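Local coordinates for putative primosome component (Streptococcus pyogenes serotype M3, PDB 2QGZ), which probably acts as an ATP-dependent helicase loader, helping to place the replicative helicase on DNA during primosome assembly, at residues L155-D160 with S166-A171; A170-E175 with V217-D222; I121-I126 with A139-V144. All blocks are in the same frame, centred on the assembly; numbering follows the deposited sequence.

Interaction 1. Residues L155-D160 with S166-A171. With PO4 (phosphate ion), chain B.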
ATOM      1  N   LEU A 155       3.221  -6.197  -1.166  1.00 38.43           N
ATOM      2  CA  LEU A 155       2.853  -6.907   0.047  1.00 37.78           C
ATOM      3  C   LEU A 155       1.443  -6.570   0.513  1.00 35.21           C
ATOM      4  O   LEU A 155       0.967  -5.451   0.337  1.00 33.97           O
ATOM      5  CB  LEU A 155       3.833  -6.581   1.179  1.00 40.32           C
ATOM      6  CG  LEU A 155       5.176  -7.310   1.251  1.00 44.82           C
ATOM      7  CD1 LEU A 155       6.061  -6.938   0.070  1.00 45.81           C
ATOM      8  CD2 LEU A 155       5.864  -6.926   2.551  1.00 46.73           C
ATOM      9  N   TYR A 156       0.775  -7.561   1.086  1.00 33.11           N
ATOM     10  CA  TYR A 156      -0.554  -7.388   1.651  1.00 31.67           C
ATOM     11  C   TYR A 156      -0.303  -7.602   3.150  1.00 30.86           C
ATOM     12  O   TYR A 156      -0.121  -8.737   3.606  1.00 29.25           O
ATOM     13  CB  TYR A 156      -1.520  -8.440   1.088  1.00 34.37           C
ATOM     14  CG  TYR A 156      -2.934  -8.393   1.661  1.00 35.17           C
ATOM     15  CD1 TYR A 156      -3.242  -9.019   2.870  1.00 36.16           C
ATOM     16  CD2 TYR A 156      -3.966  -7.738   0.979  1.00 33.73           C
ATOM     17  CE1 TYR A 156      -4.534  -9.004   3.382  1.00 35.54           C
ATOM     18  CE2 TYR A 156      -5.261  -7.711   1.483  1.00 33.73           C
ATOM     19  CZ  TYR A 156      -5.538  -8.350   2.686  1.00 36.09           C
ATOM     20  OH  TYR A 156      -6.821  -8.348   3.192  1.00 35.58           O
ATOM     21  N   LEU A 157      -0.240  -6.499   3.897  1.00 30.06           N
ATOM     22  CA  LEU A 157       0.014  -6.540   5.336  1.00 30.25           C
ATOM     23  C   LEU A 157      -1.264  -6.442   6.131  1.00 29.73           C
ATOM     24  O   LEU A 157      -1.977  -5.442   6.052  1.00 31.90           O
ATOM     25  CB  LEU A 157       0.908  -5.374   5.777  1.00 33.26           C
ATOM     26  CG  LEU A 157       2.405  -5.430   5.518  1.00 36.05           C
ATOM     27  CD1 LEU A 157       3.059  -4.167   6.055  1.00 36.22           C
ATOM     28  CD2 LEU A 157       2.980  -6.649   6.199  1.00 38.01           C
ATOM     29  N   TYR A 158      -1.551  -7.453   6.928  1.00 30.05           N
ATOM     30  CA  TYR A 158      -2.756  -7.379   7.722  1.00 32.83           C
ATOM     31  C   TYR A 158      -2.478  -7.707   9.186  1.00 33.89           C
ATOM     32  O   TYR A 158      -1.536  -8.433   9.507  1.00 32.40           O
ATOM     33  CB  TYR A 158      -3.818  -8.309   7.133  1.00 32.19           C
ATOM     34  CG  TYR A 158      -3.665  -9.757   7.514  1.00 33.23           C
ATOM     35  CD1 TYR A 158      -4.313 -10.267   8.639  1.00 36.41           C
ATOM     36  CD2 TYR A 158      -2.886 -10.622   6.750  1.00 32.38           C
ATOM     37  CE1 TYR A 158      -4.190 -11.606   8.997  1.00 37.79           C
ATOM     38  CE2 TYR A 158      -2.755 -11.960   7.096  1.00 36.40           C
ATOM     39  CZ  TYR A 158      -3.412 -12.444   8.225  1.00 37.93           C
ATOM     40  OH  TYR A 158      -3.277 -13.760   8.598  1.00 41.92           O
ATOM     41  N   GLY A 159      -3.308  -7.158  10.067  1.00 36.89           N
ATOM     42  CA  GLY A 159      -3.150  -7.384  11.493  1.00 39.36           C
ATOM     43  C   GLY A 159      -4.019  -6.397  12.252  1.00 42.52           C
ATOM     44  O   GLY A 159      -4.781  -5.642  11.640  1.00 43.14           O
ATOM     45  N   ASP A 160      -3.905  -6.393  13.575  1.00 43.44           N
ATOM     46  CA  ASP A 160      -4.699  -5.495  14.394  1.00 45.83           C
ATOM     47  C   ASP A 160      -4.522  -4.030  14.010  1.00 46.75           C
ATOM     48  O   ASP A 160      -3.533  -3.640  13.387  1.00 46.95           O
ATOM     49  CB  ASP A 160      -4.369  -5.688  15.879  1.00 48.05           C
ATOM     50  CG  ASP A 160      -4.640  -7.108  16.359  1.00 51.65           C
ATOM     51  OD1 ASP A 160      -5.217  -7.912  15.586  1.00 50.23           O
ATOM     52  OD2 ASP A 160      -4.276  -7.419  17.516  1.00 54.22           O
ATOM     53  N   SER A 166       0.781   0.445   8.237  1.00 29.73           N
ATOM     54  CA  SER A 166       0.916   1.512   7.253  1.00 31.66           C
ATOM     55  C   SER A 166       2.261   2.237   7.389  1.00 31.83           C
ATOM     56  O   SER A 166       2.839   2.689   6.397  1.00 32.60           O
ATOM     57  CB  SER A 166      -0.251   2.510   7.381  1.00 32.75           C
ATOM     58  OG  SER A 166      -0.289   3.122   8.669  1.00 36.37           O
ATOM     59  N   TYR A 167       2.761   2.345   8.613  1.00 33.24           N
ATOM     60  CA  TYR A 167       4.044   3.003   8.863  1.00 35.42           C
ATOM     61  C   TYR A 167       5.192   2.259   8.185  1.00 34.24           C
ATOM     62  O   TYR A 167       6.055   2.872   7.546  1.00 32.24           O
ATOM     63  CB  TYR A 167       4.302   3.091  10.370  1.00 40.08           C
ATOM     64  CG  TYR A 167       3.680   4.303  11.031  1.00 45.35           C
ATOM     65  CD1 TYR A 167       2.457   4.811  10.601  1.00 49.05           C
ATOM     66  CD2 TYR A 167       4.304   4.926  12.106  1.00 48.84           C
ATOM     67  CE1 TYR A 167       1.871   5.910  11.226  1.00 51.51           C
ATOM     68  CE2 TYR A 167       3.724   6.023  12.742  1.00 52.72           C
ATOM     69  CZ  TYR A 167       2.508   6.510  12.297  1.00 53.29           C
ATOM     70  OH  TYR A 167       1.932   7.593  12.930  1.00 55.38           O
ATOM     71  N   LEU A 168       5.188   0.936   8.333  1.00 33.68           N
ATOM     72  CA  LEU A 168       6.200   0.064   7.739  1.00 33.18           C
ATOM     73  C   LEU A 168       6.271   0.311   6.222  1.00 32.72           C
ATOM     74  O   LEU A 168       7.350   0.467   5.651  1.00 33.44           O
ATOM     75  CB  LEU A 168       5.828  -1.397   8.005  1.00 31.64           C
ATOM     76  CG  LEU A 168       6.840  -2.538   7.883  1.00 35.29           C
ATOM     77  CD1 LEU A 168       6.108  -3.756   7.354  1.00 34.99           C
ATOM     78  CD2 LEU A 168       7.986  -2.190   6.955  1.00 34.83           C
ATOM     79  N   LEU A 169       5.109   0.332   5.579  1.00 32.44           N
ATOM     80  CA  LEU A 169       5.017   0.563   4.142  1.00 32.05           C
ATOM     81  C   LEU A 169       5.428   1.993   3.796  1.00 32.03           C
ATOM     82  O   LEU A 169       6.026   2.239   2.749  1.00 29.36           O
ATOM     83  CB  LEU A 169       3.590   0.267   3.666  1.00 31.35           C
ATOM     84  CG  LEU A 169       3.334  -1.084   2.984  1.00 33.03           C
ATOM     85  CD1 LEU A 169       4.184  -2.177   3.605  1.00 30.81           C
ATOM     86  CD2 LEU A 169       1.848  -1.422   3.064  1.00 31.89           C
ATOM     87  N   ALA A 170       5.116   2.936   4.678  1.00 32.30           N
ATOM     88  CA  ALA A 170       5.508   4.321   4.448  1.00 32.07           C
ATOM     89  C   ALA A 170       7.037   4.424   4.527  1.00 33.25           C
ATOM     90  O   ALA A 170       7.663   5.214   3.798  1.00 34.06           O
ATOM     91  CB  ALA A 170       4.871   5.224   5.475  1.00 32.11           C
ATOM     92  N   ALA A 171       7.643   3.632   5.409  1.00 31.68           N
ATOM     93  CA  ALA A 171       9.094   3.653   5.542  1.00 32.41           C
ATOM     94  C   ALA A 171       9.728   3.107   4.266  1.00 31.20           C
ATOM     95  O   ALA A 171      10.812   3.542   3.852  1.00 28.91           O
ATOM     96  CB  ALA A 171       9.529   2.823   6.736  1.00 31.90           C
TER
HETATM   97  P   PO4 B 401      -1.914   0.471  10.817  1.00 22.49           P
HETATM   98  O1  PO4 B 401      -2.272   0.249   9.385  1.00 22.49           O
HETATM   99  O2  PO4 B 401      -3.146   0.838  11.583  1.00 22.49           O
HETATM  100  O3  PO4 B 401      -1.331  -0.792  11.397  1.00 22.49           O
HETATM  101  O4  PO4 B 401      -0.915   1.564  10.905  1.00 22.49           O
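Segments 155-160 and 166-171 come closest, backbone to backbone, at Leu157 CA and Ser166 CA, 8.3 Å apart, a gap bridged by Leu157 and two leucines, Leu168 and Leu169, two and three residues further along the helix. Strand, loop and helix have the form and sequence of a Walker A P-loop, consistent with the protein's place among the P-loop NTPases. The contact is wholly apolar and turns on one methyl. Leu157 has its CG anti to its own carbonyl carbon (chi1 -77°), and CD1 lies between two methyl partners on the helix. Leu168 CD1 meets it at 3.3 Å, the two side chains crossing at about a right angle. Leu169 CD1 comes to the same Leu157 CD1 tip to tip at 3.4 Å, so packing around this methyl is tight. Ile140 of helix 131-146 touches both helical leucines, and Phe252 and Thr254 of the neighbouring strand 251-255 touch Leu169; all three leucines are buried.

Where the helix begins, chemistry changes from apolar to polar. A phosphate ion, probably from the crystallisation liquor, lies there, consistent with the place of a nucleotide phosphate in related ATPases. Ser166 N gives it a hydrogen bond at O1 (3.3 Å, 140° at the hydrogen) and a weak one at O4; the amides of Gly162 and Lys165 grip it as well. The helix dipole would probably add to this attraction. Lys165 NZ is bonded to the carbonyl of Asp160, back within the loop. The hydroxyl of Ser166 sits between its backbone N and carbonyl carbon (chi1 61°), a rotation that turns it to the anion, and it also has a hydrogen bond with Tyr118 OH. Ser166 OG donates to O4 of the phosphate at 2.8 Å.

Interaction 2. Residues A170-E175 with V217-D222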
ATOM      1  N   ALA A 170       5.116   2.936   4.678  1.00 32.30           N
ATOM      2  CA  ALA A 170       5.508   4.321   4.448  1.00 32.07           C
ATOM      3  C   ALA A 170       7.037   4.424   4.527  1.00 33.25           C
ATOM      4  O   ALA A 170       7.663   5.214   3.798  1.00 34.06           O
ATOM      5  CB  ALA A 170       4.871   5.224   5.475  1.00 32.11           C
ATOM      6  N   ALA A 171       7.643   3.632   5.409  1.00 31.68           N
ATOM      7  CA  ALA A 171       9.094   3.653   5.542  1.00 32.41           C
ATOM      8  C   ALA A 171       9.728   3.107   4.266  1.00 31.20           C
ATOM      9  O   ALA A 171      10.812   3.542   3.852  1.00 28.91           O
ATOM     10  CB  ALA A 171       9.529   2.823   6.736  1.00 31.90           C
ATOM     11  N   MET A 172       9.057   2.137   3.655  1.00 29.03           N
ATOM     12  CA  MET A 172       9.540   1.543   2.410  1.00 30.33           C
ATOM     13  C   MET A 172       9.485   2.623   1.324  1.00 31.13           C
ATOM     14  O   MET A 172      10.418   2.761   0.537  1.00 34.12           O
ATOM     15  CB  MET A 172       8.664   0.348   2.002  1.00 26.25           C
ATOM     16  CG  MET A 172       9.120  -0.376   0.747  1.00 25.18           C
ATOM     17  SD  MET A 172       7.860  -1.515   0.092  1.00 22.59           S
ATOM     18  CE  MET A 172       6.613  -0.309  -0.484  1.00 26.50           C
ATOM     19  N   ALA A 173       8.396   3.390   1.292  1.00 30.89           N
ATOM     20  CA  ALA A 173       8.239   4.457   0.298  1.00 31.74           C
ATOM     21  C   ALA A 173       9.326   5.520   0.464  1.00 32.05           C
ATOM     22  O   ALA A 173       9.837   6.063  -0.515  1.00 32.21           O
ATOM     23  CB  ALA A 173       6.853   5.109   0.423  1.00 27.64           C
ATOM     24  N   HIS A 174       9.669   5.818   1.711  1.00 32.65           N
ATOM     25  CA  HIS A 174      10.687   6.818   1.993  1.00 32.97           C
ATOM     26  C   HIS A 174      12.063   6.338   1.546  1.00 33.62           C
ATOM     27  O   HIS A 174      12.866   7.126   1.052  1.00 32.56           O
ATOM     28  CB  HIS A 174      10.706   7.140   3.482  1.00 33.07           C
ATOM     29  CG  HIS A 174      11.461   8.386   3.816  1.00 36.82           C
ATOM     30  ND1 HIS A 174      12.840   8.437   3.843  1.00 37.26           N
ATOM     31  CD2 HIS A 174      11.028   9.636   4.108  1.00 34.66           C
ATOM     32  CE1 HIS A 174      13.222   9.668   4.139  1.00 37.88           C
ATOM     33  NE2 HIS A 174      12.144  10.414   4.304  1.00 36.49           N
ATOM     34  N   GLU A 175      12.327   5.046   1.704  1.00 34.98           N
ATOM     35  CA  GLU A 175      13.609   4.477   1.314  1.00 38.52           C
ATOM     36  C   GLU A 175      13.696   4.361  -0.216  1.00 41.40           C
ATOM     37  O   GLU A 175      14.772   4.513  -0.800  1.00 41.18           O
ATOM     38  CB  GLU A 175      13.777   3.112   1.972  1.00 39.23           C
ATOM     39  CG  GLU A 175      15.179   2.559   1.964  1.00 42.51           C
ATOM     40  CD  GLU A 175      16.133   3.317   2.874  1.00 46.23           C
ATOM     41  OE1 GLU A 175      15.680   3.949   3.858  1.00 46.78           O
ATOM     42  OE2 GLU A 175      17.353   3.257   2.617  1.00 48.13           O
ATOM     43  N   VAL A 217       4.639   2.956  -7.686  1.00 30.90           N
ATOM     44  CA  VAL A 217       4.347   2.103  -6.544  1.00 29.47           C
ATOM     45  C   VAL A 217       3.149   2.698  -5.829  1.00 28.90           C
ATOM     46  O   VAL A 217       3.154   3.873  -5.475  1.00 26.98           O
ATOM     47  CB  VAL A 217       5.522   2.056  -5.556  1.00 27.79           C
ATOM     48  CG1 VAL A 217       5.150   1.222  -4.359  1.00 29.37           C
ATOM     49  CG2 VAL A 217       6.740   1.479  -6.225  1.00 30.30           C
ATOM     50  N   LEU A 218       2.133   1.876  -5.612  1.00 28.03           N
ATOM     51  CA  LEU A 218       0.905   2.320  -4.975  1.00 28.39           C
ATOM     52  C   LEU A 218       0.617   1.528  -3.702  1.00 28.81           C
ATOM     53  O   LEU A 218       0.697   0.288  -3.694  1.00 28.61           O
ATOM     54  CB  LEU A 218      -0.258   2.166  -5.959  1.00 26.22           C
ATOM     55  CG  LEU A 218      -1.644   2.520  -5.423  1.00 29.02           C
ATOM     56  CD1 LEU A 218      -1.710   4.011  -5.083  1.00 26.95           C
ATOM     57  CD2 LEU A 218      -2.691   2.163  -6.467  1.00 25.42           C
ATOM     58  N   ILE A 219       0.289   2.247  -2.632  1.00 28.92           N
ATOM     59  CA  ILE A 219      -0.024   1.631  -1.355  1.00 30.82           C
ATOM     60  C   ILE A 219      -1.497   1.912  -1.058  1.00 32.44           C
ATOM     61  O   ILE A 219      -1.890   3.072  -0.934  1.00 32.68           O
ATOM     62  CB  ILE A 219       0.800   2.255  -0.196  1.00 33.12           C
ATOM     63  CG1 ILE A 219       2.303   2.238  -0.512  1.00 35.53           C
ATOM     64  CG2 ILE A 219       0.468   1.541   1.113  1.00 30.13           C
ATOM     65  CD1 ILE A 219       2.908   0.873  -0.656  1.00 37.10           C
ATOM     66  N   LEU A 220      -2.308   0.867  -0.945  1.00 31.61           N
ATOM     67  CA  LEU A 220      -3.728   1.040  -0.635  1.00 34.47           C
ATOM     68  C   LEU A 220      -3.943   0.717   0.854  1.00 35.68           C
ATOM     69  O   LEU A 220      -4.135  -0.442   1.225  1.00 36.25           O
ATOM     70  CB  LEU A 220      -4.578   0.112  -1.517  1.00 34.31           C
ATOM     71  CG  LEU A 220      -4.407   0.344  -3.020  1.00 35.32           C
ATOM     72  CD1 LEU A 220      -5.172  -0.700  -3.791  1.00 39.38           C
ATOM     73  CD2 LEU A 220      -4.900   1.728  -3.398  1.00 34.68           C
ATOM     74  N   ASP A 221      -3.899   1.749   1.697  1.00 38.27           N
ATOM     75  CA  ASP A 221      -4.059   1.590   3.141  1.00 41.38           C
ATOM     76  C   ASP A 221      -5.453   1.145   3.584  1.00 42.38           C
ATOM     77  O   ASP A 221      -6.468   1.638   3.107  1.00 40.59           O
ATOM     78  CB  ASP A 221      -3.665   2.879   3.860  1.00 44.17           C
ATOM     79  CG  ASP A 221      -3.841   2.785   5.364  1.00 47.14           C
ATOM     80  OD1 ASP A 221      -3.291   1.848   5.984  1.00 46.81           O
ATOM     81  OD2 ASP A 221      -4.527   3.662   5.934  1.00 49.85           O
ATOM     82  N   ASP A 222      -5.445   0.215   4.532  1.00 45.60           N
ATOM     83  CA  ASP A 222      -6.613  -0.441   5.107  1.00 49.40           C
ATOM     84  C   ASP A 222      -7.803  -0.615   4.181  1.00 48.64           C
ATOM     85  O   ASP A 222      -8.859   0.001   4.332  1.00 47.53           O
ATOM     86  CB  ASP A 222      -7.040   0.192   6.449  1.00 54.41           C
ATOM     87  CG  ASP A 222      -7.772   1.496   6.287  1.00 58.51           C
ATOM     88  OD1 ASP A 222      -8.522   1.869   7.220  1.00 60.56           O
ATOM     89  OD2 ASP A 222      -7.590   2.154   5.239  1.00 62.05           O
TER
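Met172 leaves helix 165-179 almost fully extended, CG opposite the backbone N (chi1 -178°), until a bend at chi3 (69°) swings its CE methyl onto Ile219 of strand 217-221. Ile219 answers with CG1 anti to its carbonyl carbon (chi1 -53°), and CD1 at the end of that longer branch receives the methionine. This is helix-on-sheet packing in the P-loop NTPase fold: the helix following the Walker A loop lies against a strand whose end, Asp221-Asp222, has the look of a Walker B motif. Met172 CE and Ile219 CD1 are 3.9 Å apart, and the two side chains meet at a slant through their terminal methyls. The methionine's contact with the strand is made through CE alone.

The surroundings are buried and hydrophobic. Phe252 of strand 251-255 touches Met172, Val217 and Ile219 alike, while Ile140, Phe143 and Val144 of helix 131-146 also touch the methionine. Beyond the apolar part, Asp221 OD1 is hydrogen-bonded to Thr254 OG1, which would help to fix the carboxylate. Two residues before Ile219, Val217 presents CG1 to the same methyl, more loosely, 4.4 Å from Met172 CE.

Interaction 3. Residues I121-I126 with A139-V144. With PO4 (phosphate ion), chain C.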
ATOM      1  N   ILE A 121       8.473   9.035   7.467  1.00 38.51           N
ATOM      2  CA  ILE A 121       8.758   7.825   8.235  1.00 36.56           C
ATOM      3  C   ILE A 121       9.959   7.089   7.658  1.00 35.86           C
ATOM      4  O   ILE A 121       9.956   6.716   6.486  1.00 36.70           O
ATOM      5  CB  ILE A 121       7.543   6.878   8.250  1.00 36.15           C
ATOM      6  CG1 ILE A 121       6.333   7.622   8.823  1.00 37.51           C
ATOM      7  CG2 ILE A 121       7.847   5.656   9.095  1.00 31.13           C
ATOM      8  CD1 ILE A 121       5.076   6.802   8.892  1.00 39.92           C
ATOM      9  N   HIS A 122      10.983   6.885   8.485  1.00 34.50           N
ATOM     10  CA  HIS A 122      12.200   6.200   8.051  1.00 34.05           C
ATOM     11  C   HIS A 122      12.264   4.740   8.513  1.00 31.99           C
ATOM     12  O   HIS A 122      11.586   4.336   9.461  1.00 30.50           O
ATOM     13  CB  HIS A 122      13.449   6.918   8.588  1.00 35.92           C
ATOM     14  CG  HIS A 122      13.507   8.384   8.280  1.00 41.80           C
ATOM     15  ND1 HIS A 122      12.604   9.292   8.793  1.00 44.15           N
ATOM     16  CD2 HIS A 122      14.399   9.109   7.562  1.00 44.46           C
ATOM     17  CE1 HIS A 122      12.939  10.510   8.407  1.00 45.38           C
ATOM     18  NE2 HIS A 122      14.026  10.427   7.661  1.00 45.10           N
ATOM     19  N   LEU A 123      13.109   3.953   7.854  1.00 31.22           N
ATOM     20  CA  LEU A 123      13.277   2.553   8.221  1.00 32.87           C
ATOM     21  C   LEU A 123      13.688   2.411   9.681  1.00 32.49           C
ATOM     22  O   LEU A 123      13.338   1.435  10.332  1.00 32.22           O
ATOM     23  CB  LEU A 123      14.349   1.893   7.350  1.00 32.24           C
ATOM     24  CG  LEU A 123      14.025   1.693   5.874  1.00 33.32           C
ATOM     25  CD1 LEU A 123      15.266   1.167   5.180  1.00 32.84           C
ATOM     26  CD2 LEU A 123      12.836   0.735   5.724  1.00 31.31           C
ATOM     27  N   SER A 124      14.450   3.374  10.184  1.00 33.83           N
ATOM     28  CA  SER A 124      14.912   3.341  11.570  1.00 33.86           C
ATOM     29  C   SER A 124      13.786   3.480  12.596  1.00 36.12           C
ATOM     30  O   SER A 124      13.957   3.106  13.757  1.00 37.00           O
ATOM     31  CB  SER A 124      15.954   4.441  11.798  1.00 31.92           C
ATOM     32  OG  SER A 124      15.506   5.690  11.286  1.00 34.38           O
ATOM     33  N   ASP A 125      12.639   4.010  12.174  1.00 36.37           N
ATOM     34  CA  ASP A 125      11.502   4.185  13.082  1.00 36.24           C
ATOM     35  C   ASP A 125      10.674   2.915  13.226  1.00 35.37           C
ATOM     36  O   ASP A 125       9.750   2.875  14.035  1.00 34.49           O
ATOM     37  CB  ASP A 125      10.562   5.304  12.591  1.00 37.54           C
ATOM     38  CG  ASP A 125      11.237   6.667  12.539  1.00 40.50           C
ATOM     39  OD1 ASP A 125      11.874   7.074  13.547  1.00 37.45           O
ATOM     40  OD2 ASP A 125      11.119   7.338  11.487  1.00 40.95           O
ATOM     41  N   ILE A 126      10.997   1.891  12.440  1.00 34.50           N
ATOM     42  CA  ILE A 126      10.251   0.632  12.471  1.00 34.78           C
ATOM     43  C   ILE A 126      10.816  -0.387  13.459  1.00 35.28           C
ATOM     44  O   ILE A 126      12.004  -0.708  13.424  1.00 34.86           O
ATOM     45  CB  ILE A 126      10.221  -0.028  11.064  1.00 34.28           C
ATOM     46  CG1 ILE A 126       9.655   0.951  10.033  1.00 33.70           C
ATOM     47  CG2 ILE A 126       9.411  -1.301  11.108  1.00 33.25           C
ATOM     48  CD1 ILE A 126       8.337   1.608  10.434  1.00 34.29           C
ATOM     49  N   ALA A 139      11.171  -8.547   3.859  1.00 32.75           N
ATOM     50  CA  ALA A 139      10.567  -8.432   2.530  1.00 33.22           C
ATOM     51  C   ALA A 139      10.562  -6.992   1.999  1.00 32.46           C
ATOM     52  O   ALA A 139      10.710  -6.765   0.802  1.00 33.38           O
ATOM     53  CB  ALA A 139       9.148  -8.974   2.554  1.00 33.22           C
ATOM     54  N   ILE A 140      10.372  -6.024   2.885  1.00 32.65           N
ATOM     55  CA  ILE A 140      10.374  -4.630   2.478  1.00 34.01           C
ATOM     56  C   ILE A 140      11.780  -4.228   1.988  1.00 33.96           C
ATOM     57  O   ILE A 140      11.914  -3.449   1.050  1.00 31.89           O
ATOM     58  CB  ILE A 140       9.903  -3.722   3.656  1.00 36.06           C
ATOM     59  CG1 ILE A 140       8.496  -3.219   3.370  1.00 38.23           C
ATOM     60  CG2 ILE A 140      10.836  -2.550   3.878  1.00 36.23           C
ATOM     61  CD1 ILE A 140       7.442  -4.294   3.474  1.00 38.78           C
ATOM     62  N   LEU A 141      12.822  -4.776   2.610  1.00 33.68           N
ATOM     63  CA  LEU A 141      14.186  -4.453   2.202  1.00 36.03           C
ATOM     64  C   LEU A 141      14.534  -5.104   0.868  1.00 35.87           C
ATOM     65  O   LEU A 141      15.277  -4.534   0.073  1.00 36.10           O
ATOM     66  CB  LEU A 141      15.197  -4.886   3.269  1.00 35.88           C
ATOM     67  CG  LEU A 141      15.078  -4.178   4.618  1.00 36.66           C
ATOM     68  CD1 LEU A 141      16.225  -4.620   5.518  1.00 36.95           C
ATOM     69  CD2 LEU A 141      15.104  -2.670   4.416  1.00 37.29           C
ATOM     70  N   ASP A 142      14.006  -6.300   0.625  1.00 36.64           N
ATOM     71  CA  ASP A 142      14.258  -6.981  -0.640  1.00 37.14           C
ATOM     72  C   ASP A 142      13.613  -6.201  -1.770  1.00 35.65           C
ATOM     73  O   ASP A 142      14.184  -6.072  -2.853  1.00 35.82           O
ATOM     74  CB  ASP A 142      13.675  -8.394  -0.641  1.00 37.59           C
ATOM     75  CG  ASP A 142      14.439  -9.341   0.262  1.00 42.78           C
ATOM     76  OD1 ASP A 142      15.686  -9.185   0.378  1.00 38.79           O
ATOM     77  OD2 ASP A 142      13.792 -10.250   0.839  1.00 42.25           O
ATOM     78  N   PHE A 143      12.418  -5.683  -1.512  1.00 34.29           N
ATOM     79  CA  PHE A 143      11.694  -4.931  -2.520  1.00 34.61           C
ATOM     80  C   PHE A 143      12.470  -3.694  -2.944  1.00 35.67           C
ATOM     81  O   PHE A 143      12.655  -3.445  -4.131  1.00 37.22           O
ATOM     82  CB  PHE A 143      10.321  -4.499  -2.007  1.00 32.64           C
ATOM     83  CG  PHE A 143       9.473  -3.861  -3.069  1.00 32.55           C
ATOM     84  CD1 PHE A 143       8.645  -4.637  -3.873  1.00 28.05           C
ATOM     85  CD2 PHE A 143       9.556  -2.488  -3.310  1.00 29.94           C
ATOM     86  CE1 PHE A 143       7.914  -4.056  -4.909  1.00 29.88           C
ATOM     87  CE2 PHE A 143       8.833  -1.899  -4.336  1.00 28.30           C
ATOM     88  CZ  PHE A 143       8.007  -2.685  -5.143  1.00 29.92           C
ATOM     89  N   VAL A 144      12.912  -2.910  -1.970  1.00 36.34           N
ATOM     90  CA  VAL A 144      13.671  -1.703  -2.262  1.00 38.33           C
ATOM     91  C   VAL A 144      14.969  -2.044  -2.996  1.00 40.80           C
ATOM     92  O   VAL A 144      15.311  -1.425  -3.998  1.00 42.22           O
ATOM     93  CB  VAL A 144      14.015  -0.939  -0.967  1.00 36.79           C
ATOM     94  CG1 VAL A 144      14.988   0.188  -1.263  1.00 37.83           C
ATOM     95  CG2 VAL A 144      12.754  -0.389  -0.344  1.00 36.18           C
TER
HETATM   96  P   PO4 C 402      17.141   6.791   8.760  1.00 22.49           P
HETATM   97  O1  PO4 C 402      16.915   7.806   7.658  1.00 22.49           O
HETATM   98  O2  PO4 C 402      16.273   5.589   8.504  1.00 22.49           O
HETATM   99  O3  PO4 C 402      18.585   6.372   8.779  1.00 22.49           O
HETATM  100  O4  PO4 C 402      16.795   7.415  10.095  1.00 22.49           O
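A small, partly buried hydrophobic contact joins Leu123, in the loop after strand 109-112, to Ile140 and Leu141 on helix 131-146. Leu123 opens a short 3-10 turn (123-125) and directs its side chain at the helix. Its CG lies beside the backbone N, anti to the carbonyl carbon (chi1 -69°). The two methyls beyond it take different partners. CD1 goes to Leu141, where Leu123 CD1 and Leu141 CD2 lie 3.9 Å apart and the side chains cross obliquely. CD2 goes to Ile140, with Leu123 CD2 and Ile140 CG2 at a looser 4.3 Å. Leu141 starts out at an angle to the loop and comes near only through its end, whereas Ile140 faces it directly. Phe137, one turn earlier on the same helix, and Glu175 of helix 165-179 also touch Leu123, so side chains of two helices meet the leucine.

The turn that presents Leu123 is braced by its own bonds. Asp125 N donates to His122 O at 2.9 Å, and in return His122 N donates to Asp125 OD2 at 3.0 Å, nearly straight (162°). That carboxylate oxygen is met on its anti side, the donor 22° out of the carboxylate plane. The backbone bond from Ile126 N to Leu123 O (3.2 Å) completes the turn. Ser124 N makes a weak bond to O2 of a phosphate ion, probably from the crystallisation liquor, 3.3 Å away; closer approaches to this ion are doubtful. The ring of His122 meets that of His174.

The aspartate side chain accepting the amide three residues earlier resembles one half of a capping box, and here it shapes the 3-10 turn in the segment leading to the helix that precedes the Walker A strand of this P-loop NTPase fold.

In the fold
From the N terminus, interaction 3 comes first: 121-126 folds back on 139-144, closing a short loop that includes the first half of helix 131-146. Interaction 1 follows in series, its strand next after that helix, and closes the tight P-loop between 155-160 and 166-171. Interaction 2 starts where interaction 1 ends, sharing Ala170 and Ala171, and spans a further forty-odd residues to reach strand 217-221, so none of the three nests in another. Interactions 1 and 2 seat helix 165-179 on two strands of one parallel sheet, their side chains meeting at Leu169 and Ile219. Ile140 packs on Leu155 and Ile121 on Tyr167, joining interaction 3 to this core.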